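Local coordinates for protein omega-class glutathione S-transferase (Bombyx mori, PDB 3WD6) that binds glutathione and probably acts as a glutathione transferase and a glutathione-dependent dehydroascorbate reductase, at residues 12-18 / 55-61; 34-38 / 245-249; 187-191 / 225-231. All blocks are in the same frame, centred on the assembly; numbering follows the deposited sequence.

How the interactions relate
Following the chain from the N terminus, interaction 1 lays 12-18 beside the strand at 55-61, closing a loop that contains strand 31-34 and helix 39-51. Interaction 2 starts inside that loop, at the 34-38 turn, and closes only at 245-249 near the C terminus, so the two cross along the chain; they also touch in space, Asn34 O accepting a probable hydrogen bond from Ile60 N. Interaction 3, between 187-191 and 225-231, nests within the long loop of interaction 2 and meets it where Arg188 NH2 lies 2.8 Å from Tyr37 O. Together the three join the thioredoxin-like sheet, the glutathione-site turn, the C-terminal tail and the helical domain.

Interaction 1. Residues 12-18 / 55-61; sequences FNTKHLR and YEVVNID
Asn59 and His16 form the dense centre of this contact. The CB of Asn59 sits over the middle of the His16 imidazole, 3.5 Å from the ring centroid and 6° off its normal, a CH-pi contact in which the amide plane is stacked at 17° to the ring. With CG of Asn59 anti to its carbonyl carbon (chi1 -74°), the amide turns toward the Phe12-Thr14 backbone. Its ND2 then grips two carbonyls, Phe12 O at 3.1 Å and Thr14 O at 3.0 Å; both acceptors lie almost in the amide plane, so the pair fixes the rotation of the group. Asn34 takes up OD1 of Asn59, while Glu247 and the backbone N of Arg36 occupy the imidazole nitrogens of His16. Backbone bonds from Leu17 N to Asn59 O (2.7 Å) and from Asp61 N to Leu17 O (2.9 Å) pair the two chains in parallel. A water fills in between the backbones where Thr14 and Lys15 face solvent, bonded to Thr14 OG1, Lys15 O and Asn59 N.

The loose end is at Arg18, whose NE stands 4.0 Å from Asp61 OD2, a long salt bridge; a second water holds Asp61 OD2 and, weakly, His16 O. Asp61 has firmer partners: OD2 pairs with Arg243 and OD1 accepts from the backbone N of Ile63 and Asp64. The parallel pairing of Leu17 with Ile60 adds 16-17 as an outer strand to the mixed sheet of the thioredoxin-like glutathione transferase domain.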
loop_
_atom_site.group_PDB
_atom_site.type_symbol
_atom_site.label_atom_id
_atom_site.label_comp_id
_atom_site.label_asym_id
_atom_site.label_seq_id
_atom_site.Cartn_x
_atom_site.Cartn_y
_atom_site.Cartn_z
ATOM N N PHE A 12 0.524 8.050 -12.972
ATOM C CA PHE A 12 0.873 6.905 -12.130
ATOM C C PHE A 12 1.428 5.746 -12.938
ATOM O O PHE A 12 1.930 4.776 -12.372
ATOM C CB PHE A 12 -0.371 6.428 -11.371
ATOM C CG PHE A 12 -0.873 7.416 -10.354
ATOM C CD1 PHE A 12 0.000 7.982 -9.425
ATOM C CD2 PHE A 12 -2.220 7.795 -10.331
ATOM C CE1 PHE A 12 -0.472 8.899 -8.466
ATOM C CE2 PHE A 12 -2.700 8.719 -9.382
ATOM C CZ PHE A 12 -1.830 9.266 -8.446
ATOM N N ASN A 13 1.335 5.842 -14.259
ATOM C CA ASN A 13 1.567 4.684 -15.121
ATOM C C ASN A 13 2.617 4.885 -16.217
ATOM O O ASN A 13 2.479 4.358 -17.317
ATOM C CB ASN A 13 0.238 4.235 -15.750
ATOM C CG ASN A 13 -0.813 3.889 -14.711
ATOM O OD1 ASN A 13 -0.588 3.057 -13.828
ATOM N ND2 ASN A 13 -1.968 4.521 -14.816
ATOM N N THR A 14 3.660 5.646 -15.908
ATOM C CA THR A 14 4.829 5.725 -16.781
ATOM C C THR A 14 5.499 4.347 -16.807
ATOM O O THR A 14 5.338 3.573 -15.869
ATOM C CB THR A 14 5.830 6.817 -16.300
ATOM O OG1 THR A 14 6.257 6.536 -14.958
ATOM C CG2 THR A 14 5.172 8.204 -16.324
ATOM N N LYS A 15 6.237 4.037 -17.874
ATOM C CA LYS A 15 6.841 2.705 -18.032
ATOM C C LYS A 15 7.703 2.319 -16.824
ATOM O O LYS A 15 8.380 3.171 -16.240
ATOM C CB LYS A 15 7.659 2.622 -19.326
ATOM C CG LYS A 15 8.332 1.261 -19.562
ATOM C CD LYS A 15 9.865 1.414 -19.637
ATOM C CE LYS A 15 10.476 0.754 -20.887
ATOM N NZ LYS A 15 11.221 -0.505 -20.558
ATOM N N HIS A 16 7.639 1.051 -16.421
ATOM C CA HIS A 16 8.528 0.546 -15.388
ATOM C C HIS A 16 9.920 0.364 -15.986
ATOM O O HIS A 16 10.080 -0.289 -17.013
ATOM C CB HIS A 16 8.014 -0.779 -14.830
ATOM C CG HIS A 16 6.778 -0.643 -13.998
ATOM N ND1 HIS A 16 5.581 -0.191 -14.513
ATOM C CD2 HIS A 16 6.551 -0.899 -12.687
ATOM C CE1 HIS A 16 4.670 -0.179 -13.555
ATOM N NE2 HIS A 16 5.232 -0.605 -12.438
ATOM N N LEU A 17 10.927 0.940 -15.343
ATOM C CA LEU A 17 12.268 0.971 -15.911
ATOM C C LEU A 17 13.014 -0.311 -15.565
ATOM O O LEU A 17 12.867 -0.842 -14.457
ATOM C CB LEU A 17 13.033 2.207 -15.418
ATOM C CG LEU A 17 12.317 3.535 -15.680
ATOM C CD1 LEU A 17 13.194 4.710 -15.272
ATOM C CD2 LEU A 17 11.888 3.661 -17.146
ATOM N N ARG A 18 13.789 -0.820 -16.522
ATOM C CA ARG A 18 14.533 -2.069 -16.346
ATOM C C ARG A 18 16.026 -1.810 -16.492
ATOM O O ARG A 18 16.435 -0.730 -16.913
ATOM C CB ARG A 18 14.097 -3.097 -17.389
ATOM C CG ARG A 18 12.583 -3.185 -17.587
ATOM C CD ARG A 18 12.215 -3.857 -18.920
ATOM N NE ARG A 18 12.891 -5.148 -19.098
ATOM C CZ ARG A 18 12.393 -6.165 -19.800
ATOM N NH1 ARG A 18 11.201 -6.044 -20.387
ATOM N NH2 ARG A 18 13.077 -7.307 -19.906
ATOM N N TYR A 55 4.461 15.628 -6.504
ATOM C CA TYR A 55 5.532 14.667 -6.687
ATOM C C TYR A 55 5.463 14.051 -8.071
ATOM O O TYR A 55 4.539 14.333 -8.852
ATOM C CB TYR A 55 5.498 13.575 -5.607
ATOM C CG TYR A 55 4.301 12.651 -5.690
ATOM C CD1 TYR A 55 3.053 13.057 -5.229
ATOM C CD2 TYR A 55 4.423 11.359 -6.210
ATOM C CE1 TYR A 55 1.953 12.210 -5.280
ATOM C CE2 TYR A 55 3.328 10.501 -6.274
ATOM C CZ TYR A 55 2.089 10.934 -5.805
ATOM O OH TYR A 55 0.979 10.105 -5.863
ATOM N N GLU A 56 6.467 13.232 -8.372
ATOM C CA GLU A 56 6.527 12.488 -9.624
ATOM C C GLU A 56 6.801 11.024 -9.278
ATOM O O GLU A 56 7.344 10.709 -8.194
ATOM C CB GLU A 56 7.642 13.036 -10.535
ATOM C CG GLU A 56 9.017 13.034 -9.857
ATOM C CD GLU A 56 10.147 13.393 -10.808
ATOM O OE1 GLU A 56 11.314 13.036 -10.518
ATOM O OE2 GLU A 56 9.874 14.044 -11.841
ATOM N N VAL A 57 6.426 10.136 -10.194
ATOM C CA VAL A 57 6.598 8.708 -9.981
ATOM C C VAL A 57 7.584 8.159 -10.998
ATOM O O VAL A 57 7.450 8.417 -12.183
ATOM C CB VAL A 57 5.251 7.948 -10.155
ATOM C CG1 VAL A 57 5.450 6.433 -10.037
ATOM C CG2 VAL A 57 4.200 8.448 -9.156
ATOM N N VAL A 58 8.576 7.406 -10.531
ATOM C CA VAL A 58 9.402 6.593 -11.418
ATOM C C VAL A 58 9.132 5.118 -11.127
ATOM O O VAL A 58 9.398 4.642 -10.022
ATOM C CB VAL A 58 10.921 6.897 -11.270
ATOM C CG1 VAL A 58 11.747 5.855 -12.056
ATOM C CG2 VAL A 58 11.232 8.302 -11.766
ATOM N N ASN A 59 8.579 4.399 -12.101
ATOM C CA ASN A 59 8.227 2.991 -11.889
ATOM C C ASN A 59 9.372 2.028 -12.171
ATOM O O ASN A 59 10.143 2.225 -13.110
ATOM C CB ASN A 59 6.980 2.630 -12.683
ATOM C CG ASN A 59 5.735 3.212 -12.064
ATOM O OD1 ASN A 59 5.616 3.279 -10.825
ATOM N ND2 ASN A 59 4.802 3.656 -12.906
ATOM N N ILE A 60 9.493 0.994 -11.351
ATOM C CA ILE A 60 10.646 0.100 -11.433
ATOM C C ILE A 60 10.235 -1.335 -11.691
ATOM O O ILE A 60 9.458 -1.903 -10.921
ATOM C CB ILE A 60 11.450 0.084 -10.120
ATOM C CG1 ILE A 60 11.970 1.491 -9.763
ATOM C CG2 ILE A 60 12.549 -0.933 -10.207
ATOM C CD1 ILE A 60 12.960 2.087 -10.754
ATOM N N ASP A 61 10.770 -1.910 -12.768
ATOM C CA ASP A 61 10.651 -3.340 -13.061
ATOM C C ASP A 61 11.450 -4.120 -12.011
ATOM O O ASP A 61 12.671 -3.986 -11.929
ATOM C CB ASP A 61 11.190 -3.607 -14.470
ATOM C CG ASP A 61 10.913 -5.013 -14.949
ATOM O OD1 ASP A 61 11.259 -5.962 -14.218
ATOM O OD2 ASP A 61 10.352 -5.172 -16.058
HETATM O O HOH W 1 8.538 5.403 -14.750
HETATM O O HOH W 2 8.752 -3.171 -17.923
#

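Interaction 2. Residues 34-38 / 245-249; sequences NMRYC and NYELL. With GSH (glutathione), chain J.
A thioether sulfur beside a tyrosine ring is the unusual feature here: Met35 SD comes within 3.7 Å of Tyr246 CE1. The sulfur lies 4.7 Å from the ring centroid and 61° off the normal, an oblique Met-aromatic contact. With chi1 of Met35 at 95° and the chain bent at chi2, SD folds back to accept a weak bond from Tyr37 N within the type I turn 35-38. The Tyr37 ring, stacked with Phe234, projects from that turn toward the tail, presenting its edge to Tyr246 O and touching Leu248 CB with its OH at 3.6 Å. One water lies among Tyr37 OH, Tyr246 O and Leu249 N, donating to the carbonyl at 2.7 Å and accepting from the amide at 2.8 Å. Across one face of the Arg36 guanidinium lies Leu249 CD1, 3.7 Å from Arg36 NE, while Tyr224 supplies both a carbonyl acceptor and a cation-pi partner. An alanine at Arg36 would remove the surface on which Leu249 rests and is likely to leave the Tyr224 carbonyl without this donor. On the tail side, Asn245 OD1 accepts from Glu247 N at 2.9 Å, an Asx turn.

The turn leads to Cys38, beside glutathione and at the N-cap of helix 39-51. One sulfur-aromatic contact, apolar touches and a bridging water imply a join that depends on fit and on bound water, not on direct hydrogen bonds or charge pairs.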
loop_
_atom_site.group_PDB
_atom_site.type_symbol
_atom_site.label_atom_id
_atom_site.label_comp_id
_atom_site.label_asym_id
_atom_site.label_seq_id
_atom_site.Cartn_x
_atom_site.Cartn_y
_atom_site.Cartn_z
ATOM N N ASN A 34 8.784 3.631 -7.412
ATOM C CA ASN A 34 7.543 2.904 -7.160
ATOM C C ASN A 34 7.461 1.652 -8.020
ATOM O O ASN A 34 8.249 1.505 -8.972
ATOM C CB ASN A 34 6.393 3.850 -7.549
ATOM C CG ASN A 34 5.017 3.292 -7.242
ATOM O OD1 ASN A 34 4.742 2.816 -6.130
ATOM N ND2 ASN A 34 4.125 3.366 -8.234
ATOM N N MET A 35 6.535 0.745 -7.693
ATOM C CA MET A 35 5.969 -0.103 -8.738
ATOM C C MET A 35 4.471 -0.244 -8.522
ATOM O O MET A 35 4.009 -0.437 -7.394
ATOM C CB MET A 35 6.708 -1.422 -8.935
ATOM C CG MET A 35 6.145 -2.583 -8.212
ATOM S SD MET A 35 4.918 -3.567 -9.141
ATOM C CE MET A 35 4.923 -4.991 -8.023
ATOM N N ARG A 36 3.732 -0.112 -9.627
ATOM C CA ARG A 36 2.305 0.206 -9.613
ATOM C C ARG A 36 1.494 -0.746 -8.729
ATOM O O ARG A 36 0.494 -0.342 -8.115
ATOM C CB ARG A 36 1.755 0.246 -11.052
ATOM C CG ARG A 36 0.283 0.681 -11.186
ATOM C CD ARG A 36 0.134 2.194 -11.096
ATOM N NE ARG A 36 -1.264 2.632 -11.188
ATOM C CZ ARG A 36 -2.193 2.421 -10.249
ATOM N NH1 ARG A 36 -1.900 1.741 -9.133
ATOM N NH2 ARG A 36 -3.424 2.896 -10.429
ATOM N N TYR A 37 1.947 -1.994 -8.642
ATOM C CA TYR A 37 1.198 -3.045 -7.968
ATOM C C TYR A 37 1.803 -3.330 -6.602
ATOM O O TYR A 37 1.342 -4.222 -5.884
ATOM C CB TYR A 37 1.173 -4.304 -8.866
ATOM C CG TYR A 37 0.617 -3.977 -10.239
ATOM C CD1 TYR A 37 -0.744 -4.076 -10.510
ATOM C CD2 TYR A 37 1.444 -3.501 -11.239
ATOM C CE1 TYR A 37 -1.257 -3.733 -11.766
ATOM C CE2 TYR A 37 0.951 -3.164 -12.481
ATOM C CZ TYR A 37 -0.396 -3.267 -12.743
ATOM O OH TYR A 37 -0.860 -2.920 -14.006
ATOM N N CYS A 38 2.836 -2.576 -6.231
ATOM C CA CYS A 38 3.428 -2.776 -4.914
ATOM C C CYS A 38 2.587 -2.153 -3.782
ATOM O O CYS A 38 2.436 -0.921 -3.704
ATOM C CB CYS A 38 4.872 -2.261 -4.859
ATOM S SG CYS A 38 5.598 -2.488 -3.198
ATOM N N ASN A 245 3.601 -8.754 -16.057
ATOM C CA ASN A 245 3.399 -7.653 -16.984
ATOM C C ASN A 245 3.091 -6.397 -16.150
ATOM O O ASN A 245 2.024 -6.276 -15.529
ATOM C CB ASN A 245 2.274 -7.978 -17.968
ATOM C CG ASN A 245 2.052 -6.878 -18.992
ATOM O OD1 ASN A 245 2.731 -5.838 -18.977
ATOM N ND2 ASN A 245 1.094 -7.095 -19.891
ATOM N N TYR A 246 4.057 -5.486 -16.105
ATOM C CA TYR A 246 3.913 -4.248 -15.344
ATOM C C TYR A 246 3.194 -3.149 -16.130
ATOM O O TYR A 246 3.026 -2.055 -15.620
ATOM C CB TYR A 246 5.289 -3.725 -14.920
ATOM C CG TYR A 246 6.054 -4.620 -13.960
ATOM C CD1 TYR A 246 5.533 -4.946 -12.713
ATOM C CD2 TYR A 246 7.316 -5.105 -14.285
ATOM C CE1 TYR A 246 6.240 -5.760 -11.827
ATOM C CE2 TYR A 246 8.035 -5.906 -13.407
ATOM C CZ TYR A 246 7.495 -6.233 -12.180
ATOM O OH TYR A 246 8.203 -7.030 -11.296
ATOM N N GLU A 247 2.769 -3.426 -17.358
ATOM C CA GLU A 247 2.212 -2.361 -18.194
ATOM C C GLU A 247 0.719 -2.507 -18.500
ATOM O O GLU A 247 0.169 -1.784 -19.349
ATOM C CB GLU A 247 3.015 -2.226 -19.499
ATOM C CG GLU A 247 4.512 -2.004 -19.288
ATOM C CD GLU A 247 4.806 -0.836 -18.363
ATOM O OE1 GLU A 247 4.276 0.273 -18.608
ATOM O OE2 GLU A 247 5.563 -1.030 -17.389
ATOM N N LEU A 248 0.052 -3.425 -17.812
ATOM C CA LEU A 248 -1.388 -3.581 -18.013
ATOM C C LEU A 248 -2.148 -2.243 -18.029
ATOM O O LEU A 248 -3.117 -2.088 -18.756
ATOM C CB LEU A 248 -1.978 -4.546 -16.986
ATOM C CG LEU A 248 -1.435 -5.971 -17.166
ATOM C CD1 LEU A 248 -1.864 -6.890 -16.014
ATOM C CD2 LEU A 248 -1.865 -6.532 -18.519
ATOM N N LEU A 249 -1.702 -1.261 -17.255
ATOM C CA LEU A 249 -2.399 0.032 -17.232
ATOM C C LEU A 249 -1.859 1.079 -18.203
ATOM O O LEU A 249 -2.228 2.263 -18.112
ATOM C CB LEU A 249 -2.382 0.619 -15.820
ATOM C CG LEU A 249 -3.374 -0.051 -14.880
ATOM C CD1 LEU A 249 -3.144 0.456 -13.477
ATOM C CD2 LEU A 249 -4.811 0.201 -15.355
HETATM N N1 GSH J . 9.716 -3.238 4.410
HETATM C CA1 GSH J . 9.679 -2.622 3.077
HETATM C C1 GSH J . 8.780 -1.391 3.034
HETATM O O11 GSH J . 8.994 -0.434 2.203
HETATM O O12 GSH J . 7.813 -1.306 3.869
HETATM C CB1 GSH J . 9.237 -3.678 2.073
HETATM C CG1 GSH J . 8.879 -3.234 0.691
HETATM C CD1 GSH J . 8.831 -4.326 -0.347
HETATM O OE1 GSH J . 8.766 -5.511 -0.039
HETATM N N2 GSH J . 8.861 -3.988 -1.738
HETATM C CA2 GSH J . 8.837 -5.096 -2.698
HETATM C C2 GSH J . 10.172 -5.114 -3.412
HETATM O O2 GSH J . 10.663 -4.051 -3.772
HETATM C CB2 GSH J . 7.754 -4.878 -3.694
HETATM S SG2 GSH J . 6.100 -5.238 -3.229
HETATM N N3 GSH J . 10.839 -6.371 -3.674
HETATM C CA3 GSH J . 12.126 -6.384 -4.371
HETATM C C3 GSH J . 12.431 -7.602 -5.147
HETATM O O31 GSH J . 11.666 -7.949 -6.088
HETATM O O32 GSH J . 13.455 -8.275 -4.873
HETATM O O HOH W 3 0.512 -1.086 -15.502
#

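Interaction 3. Residues 187-191 / 225-231; sequences ERLRA and LIPLEIL
The chain at 187-191, at the end of helix 177-189, approaches the start of helix 228-240, with the CA atoms of Ala191 and Leu228 6.3 Å apart and Pro227 at the N-cap. Leu228 spreads its two methyl groups between Arg190 and Ala191. Its CD1 lies over one face of the Arg190 guanidinium, 3.5 Å from Arg190 NH2 and offset toward the rim, while Leu228 CD2 meets Ala191 CB at 3.8 Å. The guanidinium is steadied in its own plane by NH1 of Arg190, which donates to Glu187 O at 3.1 Å on a carbonyl lone pair; a water at the edge connects NH2 of Arg190 to Ile226 O. Glu187 makes the direct polar link. Its chain runs out extended, with chi1 at -175°, and brings the carboxylate to the loop, where OE1 takes the N-H of Ile226 at 3.2 Å and 165°, on the syn side but 32° out of the carboxylate plane. Leu225 CD2 lies over a face of the Glu187 carboxylate, 3.5 Å from Glu187 CD, and Gln42 and Trp183 donate to OE2. Leu231 CD2 touches Arg188 CG at 4.1 Å, and the Arg188 guanidinium donates to Gln42 OE1, Tyr37 O and Pro184 O.

Gln42 of helix 39-51 thus meets both Glu187 and Arg188, so this part of the helical domain abuts that helix of the thioredoxin-like domain, with helix 206-216 bordering Arg190 and Leu225.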
loop_
_atom_site.group_PDB
_atom_site.type_symbol
_atom_site.label_atom_id
_atom_site.label_comp_id
_atom_site.label_asym_id
_atom_site.label_seq_id
_atom_site.Cartn_x
_atom_site.Cartn_y
_atom_site.Cartn_z
ATOM N N GLU A 187 -7.457 -3.150 -0.305
ATOM C CA GLU A 187 -7.720 -2.962 -1.724
ATOM C C GLU A 187 -7.598 -4.312 -2.415
ATOM O O GLU A 187 -8.396 -4.651 -3.301
ATOM C CB GLU A 187 -6.755 -1.941 -2.365
ATOM C CG GLU A 187 -7.100 -1.638 -3.837
ATOM C CD GLU A 187 -6.367 -0.429 -4.439
ATOM O OE1 GLU A 187 -6.008 -0.476 -5.644
ATOM O OE2 GLU A 187 -6.165 0.588 -3.729
ATOM N N ARG A 188 -6.605 -5.088 -1.984
ATOM C CA ARG A 188 -6.307 -6.390 -2.582
ATOM C C ARG A 188 -7.294 -7.470 -2.131
ATOM O O ARG A 188 -7.653 -8.354 -2.912
ATOM C CB ARG A 188 -4.849 -6.795 -2.293
ATOM C CG ARG A 188 -3.832 -6.185 -3.281
ATOM C CD ARG A 188 -2.580 -5.638 -2.602
ATOM N NE ARG A 188 -1.697 -4.947 -3.552
ATOM C CZ ARG A 188 -1.719 -3.633 -3.782
ATOM N NH1 ARG A 188 -2.569 -2.857 -3.127
ATOM N NH2 ARG A 188 -0.886 -3.092 -4.655
ATOM N N LEU A 189 -7.759 -7.379 -0.886
ATOM C CA LEU A 189 -8.708 -8.357 -0.351
ATOM C C LEU A 189 -9.907 -8.465 -1.306
ATOM O O LEU A 189 -10.444 -9.558 -1.528
ATOM C CB LEU A 189 -9.152 -7.955 1.076
ATOM C CG LEU A 189 -10.119 -8.806 1.922
ATOM C CD1 LEU A 189 -10.074 -8.397 3.397
ATOM C CD2 LEU A 189 -11.563 -8.757 1.404
ATOM N N ARG A 190 -10.295 -7.323 -1.875
ATOM C CA ARG A 190 -11.404 -7.249 -2.822
ATOM C C ARG A 190 -11.244 -8.225 -4.013
ATOM O O ARG A 190 -12.227 -8.815 -4.478
ATOM C CB ARG A 190 -11.592 -5.802 -3.300
ATOM C CG ARG A 190 -12.362 -4.923 -2.317
ATOM C CD ARG A 190 -12.043 -3.421 -2.468
ATOM N NE ARG A 190 -12.501 -2.797 -3.711
ATOM C CZ ARG A 190 -11.703 -2.491 -4.742
ATOM N NH1 ARG A 190 -10.404 -2.771 -4.693
ATOM N NH2 ARG A 190 -12.197 -1.897 -5.825
ATOM N N ALA A 191 -10.013 -8.415 -4.485
ATOM C CA ALA A 191 -9.773 -9.324 -5.611
ATOM C C ALA A 191 -9.637 -10.778 -5.181
ATOM O O ALA A 191 -9.716 -11.680 -6.007
ATOM C CB ALA A 191 -8.563 -8.896 -6.403
ATOM N N LEU A 225 -6.700 3.814 -7.500
ATOM C CA LEU A 225 -7.290 2.466 -7.576
ATOM C C LEU A 225 -6.833 1.683 -8.815
ATOM O O LEU A 225 -6.708 2.242 -9.917
ATOM C CB LEU A 225 -8.813 2.540 -7.610
ATOM C CG LEU A 225 -9.479 2.739 -6.253
ATOM C CD1 LEU A 225 -11.018 2.802 -6.449
ATOM C CD2 LEU A 225 -9.066 1.616 -5.272
ATOM N N ILE A 226 -6.589 0.391 -8.628
ATOM C CA ILE A 226 -6.371 -0.499 -9.750
ATOM C C ILE A 226 -7.711 -1.172 -10.103
ATOM O O ILE A 226 -8.299 -1.862 -9.250
ATOM C CB ILE A 226 -5.326 -1.550 -9.382
ATOM C CG1 ILE A 226 -4.026 -0.838 -8.981
ATOM C CG2 ILE A 226 -5.104 -2.555 -10.534
ATOM C CD1 ILE A 226 -2.924 -1.772 -8.474
ATOM N N PRO A 227 -8.211 -0.970 -11.347
ATOM C CA PRO A 227 -9.460 -1.667 -11.711
ATOM C C PRO A 227 -9.331 -3.171 -11.411
ATOM O O PRO A 227 -8.300 -3.784 -11.757
ATOM C CB PRO A 227 -9.578 -1.424 -13.221
ATOM C CG PRO A 227 -8.807 -0.161 -13.466
ATOM C CD PRO A 227 -7.646 -0.219 -12.486
ATOM N N LEU A 228 -10.338 -3.755 -10.758
ATOM C CA LEU A 228 -10.203 -5.112 -10.215
ATOM C C LEU A 228 -9.886 -6.214 -11.242
ATOM O O LEU A 228 -9.193 -7.194 -10.920
ATOM C CB LEU A 228 -11.431 -5.480 -9.375
ATOM C CG LEU A 228 -11.369 -4.917 -7.953
ATOM C CD1 LEU A 228 -12.693 -5.079 -7.231
ATOM C CD2 LEU A 228 -10.230 -5.584 -7.170
ATOM N N GLU A 229 -10.384 -6.066 -12.467
ATOM C CA GLU A 229 -10.083 -7.061 -13.484
ATOM C C GLU A 229 -8.610 -6.967 -13.863
ATOM O O GLU A 229 -7.976 -7.975 -14.168
ATOM C CB GLU A 229 -10.976 -6.895 -14.721
ATOM C CG GLU A 229 -10.648 -5.682 -15.584
ATOM C CD GLU A 229 -11.280 -4.404 -15.063
ATOM O OE1 GLU A 229 -11.716 -4.382 -13.877
ATOM O OE2 GLU A 229 -11.333 -3.420 -15.845
ATOM N N ILE A 230 -8.052 -5.762 -13.827
ATOM C CA ILE A 230 -6.622 -5.610 -14.088
ATOM C C ILE A 230 -5.779 -6.224 -12.978
ATOM O O ILE A 230 -4.733 -6.847 -13.230
ATOM C CB ILE A 230 -6.215 -4.137 -14.205
ATOM C CG1 ILE A 230 -6.973 -3.458 -15.360
ATOM C CG2 ILE A 230 -4.689 -4.031 -14.340
ATOM C CD1 ILE A 230 -6.665 -4.064 -16.717
ATOM N N LEU A 231 -6.219 -6.029 -11.736
ATOM C CA LEU A 231 -5.450 -6.517 -10.601
ATOM C C LEU A 231 -5.468 -8.047 -10.592
ATOM O O LEU A 231 -4.442 -8.685 -10.368
ATOM C CB LEU A 231 -5.994 -5.924 -9.296
ATOM C CG LEU A 231 -5.253 -6.255 -7.996
ATOM C CD1 LEU A 231 -3.786 -5.833 -8.054
ATOM C CD2 LEU A 231 -5.958 -5.613 -6.797
HETATM O O HOH W 4 -11.043 -0.897 -8.015
#